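Local coordinates for protein putative polyketide cyclase (Acidithiobacillus ferrooxidans, PDB 3F9S) that is a putative polyketide cyclase of the SnoaL-like family, and by that kinship probably acts on a small molecule held in the cone of an NTF2-type fold, at residues D44-R49 against K57-T62; S6-I11 against Y116-N121. All blocks are in the same frame, centred on the assembly; numbering follows the deposited sequence. Where two conformers were deposited one is given.

Interaction 1: residues D44-R49 against K57-T62; sequences DPWEGR and KERVKT
With CG trans to its own backbone N (chi1 169°) and the chain extended as far as NE, Arg59 passes across one face of the Trp46 indole to reach Asp44, whose own CG, likewise trans to the backbone N, puts the carboxylate beside the guanidinium. The methylenes take that indole face: Arg59 CB sits 3.7 Å from the centroid of the Trp46 six-membered ring, a CH-pi contact 11° off the normal, and Arg59 CG comes 3.5 Å from Trp46 CE3. Pro45 CB backs the opposite face. At the far end of the ring Trp46 CH2 meets Thr62 CB at 3.6 Å. The loop joins strands 36-40 and 50-51 of the NTF2-like fold, and here it folds as a type I turn from Asp44 to Glu47 against helix 53-66. Arg59 grips the carboxylate side-on, NE to Asp44 OD1 at 3.2 Å and nearly straight (169°), NH2 to Asp44 OD2 at 3.1 Å and more bent. Asp41 forms a second salt bridge with Arg59 NH2. A methionine in place of Arg59 would probably leave both carboxylates without this cation. Trp46 N reaches Asp44 OD1 at 2.9 Å from the other face of the carboxylate plane, closing an Asx turn.

Interaction 2: residues S6-I11 against Y116-N121; sequences SKAKEI and YYFDGN
The first turn of helix 8-21, with Lys7 at its N-cap, lies against the end of strand 107-118 and the corner that follows it; the closest CA atoms are those of Ala8 and Asn121, 6.4 Å apart. Ile11 N closes the turn on Lys7 O, which sets Ala8 and Ile11 one helical turn apart for the same partner. That partner is Phe118, whose ring reaches out to the helix. Ala8 CB stands over one face, toward the rim, 4.1 Å from the centroid of the Phe118 ring and 20° off its normal, a CH-pi contact; the backbone of the same residue joins in, Ala8 O lying 3.7 Å from Phe118 CZ. Ile11 meets the ring differently: its CG2, trans to the backbone N, comes to the edge near the ring plane, 4.2 Å from Phe118 CE2. Its other branch does separate work. Ile11 CG1 lies trans to the carbonyl carbon (chi1 -72°) and carries CD1 to the amide of Asn121, where it comes 3.3 Å from Asn121 CG, a close approach, with the two side chains crossing at about a right angle. The chain turns a corner at Asp119, and Gly120 follows with a positive phi of 66°, a value that favours glycine. The motif is a helix laid on the sheet of an NTF2-like fold: Leu12 of the same helix, Val84 of strand 83-93 and Leu123 of strand 122-130 also touch Phe118. The amide looks to the N-terminal segment for its polar partner, since Asn121 OD1 bonds to Ser5 OG. Between the two segments the attraction is therefore probably mostly dispersive, with exclusion of water likely to count chiefly at the buried Ala8 and Phe118.

In the fold
The centres of the two contacts lie 21 Å apart and their nearest atoms about 6 Å, without touching. Helix 8-21 connects them: its first turn makes interaction 2, while Trp20 near its other end touches Arg59 of interaction 1 and, with Val19, packs on Val60. Interaction 1 thus fixes loop 44-49 to helix 53-66, and interaction 2 sets the start of helix 8-21 on the sheet. Arg59 NH1 of interaction 1 is hydrogen-bonded to glycerol, likely a crystallisation additive that may mark a cleft; Tyr116 OH, in segment 116-121, separately has a glycerol hydrogen bond. No active site is established here. Lys9 of segment 6-11 also salt-bridges Asp80 of the second subunit.

Interaction 1: residues D44-R49 against K57-T62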
ATOM      1  N   ASP A  44      -4.908  11.718   2.813  1.00 28.39           N
ATOM      2  CA  ASP A  44      -4.064  12.476   3.707  1.00 28.03           C
ATOM      3  C   ASP A  44      -4.277  13.944   3.377  1.00 27.73           C
ATOM      4  O   ASP A  44      -4.199  14.324   2.206  1.00 27.72           O
ATOM      5  CB  ASP A  44      -2.592  12.120   3.561  1.00 27.93           C
ATOM      6  CG  ASP A  44      -1.781  12.664   4.685  1.00 31.72           C
ATOM      7  OD1 ASP A  44      -1.354  13.809   4.537  1.00 32.81           O
ATOM      8  OD2 ASP A  44      -1.672  12.000   5.742  1.00 32.67           O
ATOM      9  N   PRO A  45      -4.570  14.775   4.389  1.00 28.66           N
ATOM     10  CA  PRO A  45      -4.748  16.204   4.120  1.00 29.22           C
ATOM     11  C   PRO A  45      -3.550  16.893   3.453  1.00 28.44           C
ATOM     12  O   PRO A  45      -3.735  17.863   2.722  1.00 29.65           O
ATOM     13  CB  PRO A  45      -4.998  16.792   5.508  1.00 30.03           C
ATOM     14  CG  PRO A  45      -5.444  15.685   6.321  1.00 31.07           C
ATOM     15  CD  PRO A  45      -4.767  14.466   5.818  1.00 30.89           C
ATOM     16  N   TRP A  46      -2.351  16.357   3.670  1.00 28.91           N
ATOM     17  CA  TRP A  46      -1.104  16.875   3.105  1.00 28.50           C
ATOM     18  C   TRP A  46      -0.701  16.208   1.792  1.00 28.31           C
ATOM     19  O   TRP A  46       0.387  16.479   1.280  1.00 27.91           O
ATOM     20  CB  TRP A  46       0.035  16.713   4.129  1.00 29.53           C
ATOM     21  CG  TRP A  46      -0.184  17.530   5.352  1.00 27.55           C
ATOM     22  CD1 TRP A  46       0.281  18.788   5.558  1.00 31.74           C
ATOM     23  CD2 TRP A  46      -0.962  17.194   6.513  1.00 28.65           C
ATOM     24  NE1 TRP A  46      -0.116  19.245   6.773  1.00 30.83           N
ATOM     25  CE2 TRP A  46      -0.886  18.294   7.388  1.00 34.94           C
ATOM     26  CE3 TRP A  46      -1.711  16.073   6.903  1.00 31.21           C
ATOM     27  CZ2 TRP A  46      -1.531  18.314   8.636  1.00 31.69           C
ATOM     28  CZ3 TRP A  46      -2.356  16.099   8.145  1.00 29.47           C
ATOM     29  CH2 TRP A  46      -2.252  17.213   8.989  1.00 30.20           C
ATOM     30  N   GLU A  47      -1.541  15.333   1.241  1.00 27.55           N
ATOM     31  CA  GLU A  47      -1.195  14.666  -0.002  1.00 26.89           C
ATOM     32  C   GLU A  47      -0.867  15.672  -1.098  1.00 27.15           C
ATOM     33  O   GLU A  47      -1.564  16.661  -1.278  1.00 26.43           O
ATOM     34  CB  GLU A  47      -2.297  13.752  -0.484  1.00 26.73           C
ATOM     35  CG  GLU A  47      -1.803  12.784  -1.543  1.00 26.13           C
ATOM     36  CD  GLU A  47      -2.905  11.913  -2.031  1.00 23.35           C
ATOM     37  OE1 GLU A  47      -4.032  12.420  -2.204  1.00 26.96           O
ATOM     38  OE2 GLU A  47      -2.626  10.729  -2.252  1.00 24.82           O
ATOM     39  N   GLY A  48       0.249  15.424  -1.773  1.00 28.01           N
ATOM     40  CA  GLY A  48       0.751  16.282  -2.806  1.00 28.77           C
ATOM     41  C   GLY A  48       1.551  17.463  -2.308  1.00 30.36           C
ATOM     42  O   GLY A  48       2.138  18.153  -3.127  1.00 32.87           O
ATOM     43  N   ARG A  49       1.615  17.690  -0.998  1.00 30.10           N
ATOM     44  CA  ARG A  49       2.279  18.867  -0.472  1.00 31.71           C
ATOM     45  C   ARG A  49       3.741  18.611  -0.182  1.00 29.33           C
ATOM     46  O   ARG A  49       4.124  17.504   0.188  1.00 28.17           O
ATOM     47  CB  ARG A  49       1.625  19.367   0.809  1.00 32.34           C
ATOM     48  CG  ARG A  49       0.199  19.866   0.640  1.00 36.48           C
ATOM     49  CD  ARG A  49      -0.253  20.545   1.924  1.00 37.79           C
ATOM     50  NE  ARG A  49       0.596  21.692   2.268  1.00 45.56           N
ATOM     51  CZ  ARG A  49       0.660  22.299   3.457  1.00 48.01           C
ATOM     52  NH1 ARG A  49      -0.082  21.911   4.496  1.00 50.68           N
ATOM     53  NH2 ARG A  49       1.496  23.329   3.612  1.00 53.27           N
ATOM     54  N   LYS A  57       6.275  17.906  11.146  1.00 24.07           N
ATOM     55  CA  LYS A  57       5.973  17.679  12.560  1.00 23.95           C
ATOM     56  C   LYS A  57       4.518  17.994  12.863  1.00 24.52           C
ATOM     57  O   LYS A  57       3.906  17.284  13.638  1.00 24.13           O
ATOM     58  CB  LYS A  57       6.928  18.448  13.462  1.00 24.12           C
ATOM     59  CG  LYS A  57       8.297  17.836  13.464  1.00 25.08           C
ATOM     60  CD  LYS A  57       9.236  18.441  14.481  1.00 26.81           C
ATOM     61  CE  LYS A  57       9.798  19.747  14.100  1.00 33.17           C
ATOM     62  NZ  LYS A  57      10.925  20.107  15.043  1.00 28.75           N
ATOM     63  N   GLU A  58       3.957  19.024  12.226  1.00 24.88           N
ATOM     64  CA  GLU A  58       2.543  19.341  12.417  1.00 23.62           C
ATOM     65  C   GLU A  58       1.675  18.201  11.930  1.00 22.40           C
ATOM     66  O   GLU A  58       0.720  17.830  12.603  1.00 24.19           O
ATOM     67  CB  GLU A  58       2.136  20.653  11.739  1.00 25.10           C
ATOM     68  CG  GLU A  58       2.788  21.874  12.344  1.00 26.95           C
ATOM     69  CD  GLU A  58       2.511  22.082  13.813  1.00 29.85           C
ATOM     70  OE1 GLU A  58       1.418  21.717  14.294  1.00 33.51           O
ATOM     71  OE2 GLU A  58       3.390  22.662  14.475  1.00 29.38           O
ATOM     72  N   ARG A  59       2.046  17.598  10.807  1.00 21.62           N
ATOM     73  CA  ARG A  59       1.293  16.470  10.300  1.00 22.29           C
ATOM     74  C   ARG A  59       1.391  15.299  11.265  1.00 23.20           C
ATOM     75  O   ARG A  59       0.390  14.637  11.521  1.00 23.88           O
ATOM     76  CB  ARG A  59       1.751  16.112   8.908  1.00 22.97           C
ATOM     77  CG  ARG A  59       1.224  14.811   8.391  1.00 21.25           C
ATOM     78  CD  ARG A  59       1.622  14.673   6.981  1.00 24.65           C
ATOM     79  NE  ARG A  59       1.165  13.390   6.459  1.00 27.55           N
ATOM     80  CZ  ARG A  59       1.754  12.225   6.698  1.00 30.21           C
ATOM     81  NH1 ARG A  59       2.849  12.125   7.436  1.00 27.89           N
ATOM     82  NH2 ARG A  59       1.247  11.125   6.161  1.00 30.11           N
ATOM     83  N   VAL A  60       2.580  15.052  11.802  1.00 23.59           N
ATOM     84  CA  VAL A  60       2.727  13.978  12.793  1.00 24.67           C
ATOM     85  C   VAL A  60       1.808  14.239  13.974  1.00 24.91           C
ATOM     86  O   VAL A  60       1.086  13.340  14.402  1.00 26.36           O
ATOM     87  CB  VAL A  60       4.147  13.808  13.317  1.00 25.07           C
ATOM     88  CG1 VAL A  60       4.189  12.569  14.262  1.00 25.54           C
ATOM     89  CG2 VAL A  60       5.121  13.623  12.175  1.00 23.83           C
ATOM     90  N   LYS A  61       1.797  15.476  14.455  1.00 23.48           N
ATOM     91  CA  LYS A  61       0.962  15.837  15.599  1.00 24.07           C
ATOM     92  C   LYS A  61      -0.513  15.545  15.333  1.00 24.02           C
ATOM     93  O   LYS A  61      -1.198  15.025  16.210  1.00 24.57           O
ATOM     94  CB  LYS A  61       1.138  17.296  15.994  1.00 24.17           C
ATOM     95  CG  LYS A  61       2.521  17.661  16.538  1.00 26.81           C
ATOM     96  CD  LYS A  61       2.585  19.175  16.763  1.00 26.60           C
ATOM     97  CE  LYS A  61       4.003  19.696  16.821  1.00 32.93           C
ATOM     98  NZ  LYS A  61       3.997  21.188  16.994  1.00 28.43           N
ATOM     99  N   THR A  62      -0.984  15.872  14.129  1.00 23.26           N
ATOM    100  CA  THR A  62      -2.389  15.642  13.768  1.00 24.85           C
ATOM    101  C   THR A  62      -2.720  14.165  13.687  1.00 27.05           C
ATOM    102  O   THR A  62      -3.695  13.718  14.277  1.00 28.61           O
ATOM    103  CB  THR A  62      -2.726  16.314  12.443  1.00 24.22           C
ATOM    104  OG1 THR A  62      -2.782  17.704  12.706  1.00 26.13           O
ATOM    105  CG2 THR A  62      -4.089  15.908  11.913  1.00 28.70           C
TER

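Interaction 2: residues S6-I11 against Y116-N121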
ATOM      1  N   SER A   6      24.072   3.209   3.825  1.00 28.89           N
ATOM      2  CA  SER A   6      24.074   1.805   4.251  1.00 29.08           C
ATOM      3  C   SER A   6      23.092   1.491   5.387  1.00 28.39           C
ATOM      4  O   SER A   6      22.746   0.333   5.605  1.00 29.42           O
ATOM      5  CB  SER A   6      25.478   1.406   4.718  1.00 28.32           C
ATOM      6  OG  SER A   6      25.865   2.132   5.866  1.00 26.83           O
ATOM      7  N   LYS A   7      22.672   2.515   6.126  1.00 26.30           N
ATOM      8  CA  LYS A   7      21.799   2.344   7.275  1.00 27.12           C
ATOM      9  C   LYS A   7      20.339   2.714   7.071  1.00 24.04           C
ATOM     10  O   LYS A   7      19.608   2.828   8.046  1.00 23.38           O
ATOM     11  CB  LYS A   7      22.415   3.081   8.472  1.00 27.98           C
ATOM     12  CG  LYS A   7      23.723   2.414   8.874  1.00 27.79           C
ATOM     13  CD  LYS A   7      24.279   2.894  10.193  1.00 31.83           C
ATOM     14  CE  LYS A   7      25.536   2.070  10.555  1.00 33.56           C
ATOM     15  NZ  LYS A   7      25.303   0.607  10.649  1.00 35.63           N
ATOM     16  N   ALA A   8      19.912   2.868   5.820  1.00 23.86           N
ATOM     17  CA  ALA A   8      18.535   3.260   5.501  1.00 24.95           C
ATOM     18  C   ALA A   8      17.485   2.443   6.242  1.00 24.58           C
ATOM     19  O   ALA A   8      16.544   2.999   6.827  1.00 24.92           O
ATOM     20  CB  ALA A   8      18.293   3.171   3.972  1.00 24.49           C
ATOM     21  N   LYS A   9      17.637   1.122   6.246  1.00 24.35           N
ATOM     22  CA  LYS A   9      16.621   0.279   6.923  1.00 23.67           C
ATOM     23  C   LYS A   9      16.571   0.508   8.437  1.00 24.82           C
ATOM     24  O   LYS A   9      15.473   0.601   9.032  1.00 25.34           O
ATOM     25  CB  LYS A   9      16.835  -1.199   6.630  1.00 24.01           C
ATOM     26  CG  LYS A   9      16.497  -1.513   5.186  1.00 23.57           C
ATOM     27  CD  LYS A   9      16.573  -2.985   4.956  1.00 21.78           C
ATOM     28  CE  LYS A   9      16.342  -3.372   3.503  1.00 24.68           C
ATOM     29  NZ  LYS A   9      16.286  -4.848   3.329  1.00 23.29           N
ATOM     30  N   GLU A  10      17.758   0.607   9.030  1.00 25.73           N
ATOM     31  CA  GLU A  10      17.876   0.860  10.466  0.50 26.98           C
ATOM     32  C   GLU A  10      17.287   2.238  10.778  1.00 25.15           C
ATOM     33  O   GLU A  10      16.586   2.400  11.770  1.00 24.82           O
ATOM     34  CB  GLU A  10      19.330   0.703  10.928  0.50 27.39           C
ATOM     35  CG  GLU A  10      19.770  -0.772  10.967  0.50 28.81           C
ATOM     36  CD  GLU A  10      21.280  -0.992  10.913  0.50 31.06           C
ATOM     37  OE1 GLU A  10      21.901  -0.672   9.876  0.50 37.84           O
ATOM     38  OE2 GLU A  10      21.848  -1.548  11.878  0.50 39.33           O
ATOM     39  N   ILE A  11      17.558   3.207   9.911  1.00 24.48           N
ATOM     40  CA  ILE A  11      17.042   4.569  10.061  1.00 24.33           C
ATOM     41  C   ILE A  11      15.516   4.579  10.056  1.00 25.68           C
ATOM     42  O   ILE A  11      14.910   5.151  10.958  1.00 26.34           O
ATOM     43  CB  ILE A  11      17.599   5.499   8.975  1.00 25.16           C
ATOM     44  CG1 ILE A  11      19.072   5.784   9.245  1.00 26.42           C
ATOM     45  CG2 ILE A  11      16.799   6.815   8.906  1.00 25.90           C
ATOM     46  CD1 ILE A  11      19.777   6.284   8.040  1.00 29.03           C
ATOM     47  N   TYR A 116       9.504   5.039   1.144  1.00 25.05           N
ATOM     48  CA  TYR A 116      10.193   6.181   1.712  1.00 24.16           C
ATOM     49  C   TYR A 116      11.335   6.480   0.807  1.00 25.15           C
ATOM     50  O   TYR A 116      12.049   5.568   0.440  1.00 23.22           O
ATOM     51  CB  TYR A 116      10.732   5.880   3.103  1.00 25.91           C
ATOM     52  CG  TYR A 116       9.740   6.194   4.154  1.00 24.67           C
ATOM     53  CD1 TYR A 116       9.463   7.534   4.449  1.00 24.77           C
ATOM     54  CD2 TYR A 116       9.064   5.204   4.841  1.00 29.21           C
ATOM     55  CE1 TYR A 116       8.553   7.877   5.398  1.00 27.99           C
ATOM     56  CE2 TYR A 116       8.130   5.537   5.810  1.00 28.92           C
ATOM     57  CZ  TYR A 116       7.880   6.878   6.072  1.00 28.43           C
ATOM     58  OH  TYR A 116       6.988   7.266   7.030  1.00 30.94           O
ATOM     59  N   TYR A 117      11.463   7.751   0.444  1.00 24.85           N
ATOM     60  CA  TYR A 117      12.534   8.215  -0.398  1.00 26.47           C
ATOM     61  C   TYR A 117      13.542   8.888   0.489  1.00 26.21           C
ATOM     62  O   TYR A 117      13.171   9.637   1.401  1.00 26.32           O
ATOM     63  CB  TYR A 117      11.982   9.177  -1.445  1.00 28.52           C
ATOM     64  CG  TYR A 117      11.177   8.421  -2.447  1.00 28.01           C
ATOM     65  CD1 TYR A 117      11.833   7.751  -3.473  1.00 34.78           C
ATOM     66  CD2 TYR A 117       9.779   8.310  -2.354  1.00 31.05           C
ATOM     67  CE1 TYR A 117      11.138   7.023  -4.413  1.00 34.21           C
ATOM     68  CE2 TYR A 117       9.067   7.567  -3.314  1.00 28.16           C
ATOM     69  CZ  TYR A 117       9.764   6.933  -4.323  1.00 27.77           C
ATOM     70  OH  TYR A 117       9.159   6.201  -5.317  1.00 37.39           O
ATOM     71  N   PHE A 118      14.811   8.681   0.139  1.00 26.84           N
ATOM     72  CA  PHE A 118      15.926   9.156   0.919  1.00 27.43           C
ATOM     73  C   PHE A 118      16.821  10.100   0.170  1.00 25.92           C
ATOM     74  O   PHE A 118      16.932  10.055  -1.051  1.00 27.66           O
ATOM     75  CB  PHE A 118      16.813   7.993   1.329  1.00 28.41           C
ATOM     76  CG  PHE A 118      16.260   7.173   2.419  1.00 28.28           C
ATOM     77  CD1 PHE A 118      15.262   6.234   2.155  1.00 27.86           C
ATOM     78  CD2 PHE A 118      16.762   7.294   3.714  1.00 29.98           C
ATOM     79  CE1 PHE A 118      14.766   5.446   3.176  1.00 27.28           C
ATOM     80  CE2 PHE A 118      16.271   6.513   4.728  1.00 30.51           C
ATOM     81  CZ  PHE A 118      15.273   5.583   4.457  1.00 28.64           C
ATOM     82  N   ASP A 119      17.434  10.973   0.947  1.00 25.45           N
ATOM     83  CA  ASP A 119      18.523  11.817   0.471  1.00 26.37           C
ATOM     84  C   ASP A 119      19.514  11.597   1.604  1.00 26.13           C
ATOM     85  O   ASP A 119      19.387  12.227   2.651  1.00 24.80           O
ATOM     86  CB  ASP A 119      18.062  13.259   0.321  1.00 26.38           C
ATOM     87  CG  ASP A 119      19.147  14.191  -0.171  1.00 32.31           C
ATOM     88  OD1 ASP A 119      20.320  13.804  -0.236  1.00 25.80           O
ATOM     89  OD2 ASP A 119      18.816  15.354  -0.471  1.00 31.11           O
ATOM     90  N   GLY A 120      20.462  10.674   1.405  1.00 25.80           N
ATOM     91  CA  GLY A 120      21.373  10.282   2.470  1.00 26.41           C
ATOM     92  C   GLY A 120      20.565   9.578   3.547  1.00 25.82           C
ATOM     93  O   GLY A 120      19.791   8.677   3.251  1.00 26.69           O
ATOM     94  N   ASN A 121      20.710  10.026   4.789  1.00 25.16           N
ATOM     95  CA  ASN A 121      19.969   9.479   5.919  1.00 25.14           C
ATOM     96  C   ASN A 121      18.628  10.143   6.159  1.00 25.18           C
ATOM     97  O   ASN A 121      17.973   9.786   7.122  1.00 25.91           O
ATOM     98  CB  ASN A 121      20.789   9.586   7.209  1.00 24.94           C
ATOM     99  CG  ASN A 121      21.922   8.612   7.262  1.00 25.37           C
ATOM    100  OD1 ASN A 121      22.125   7.831   6.334  1.00 29.61           O
ATOM    101  ND2 ASN A 121      22.630   8.608   8.364  1.00 24.36           N
TER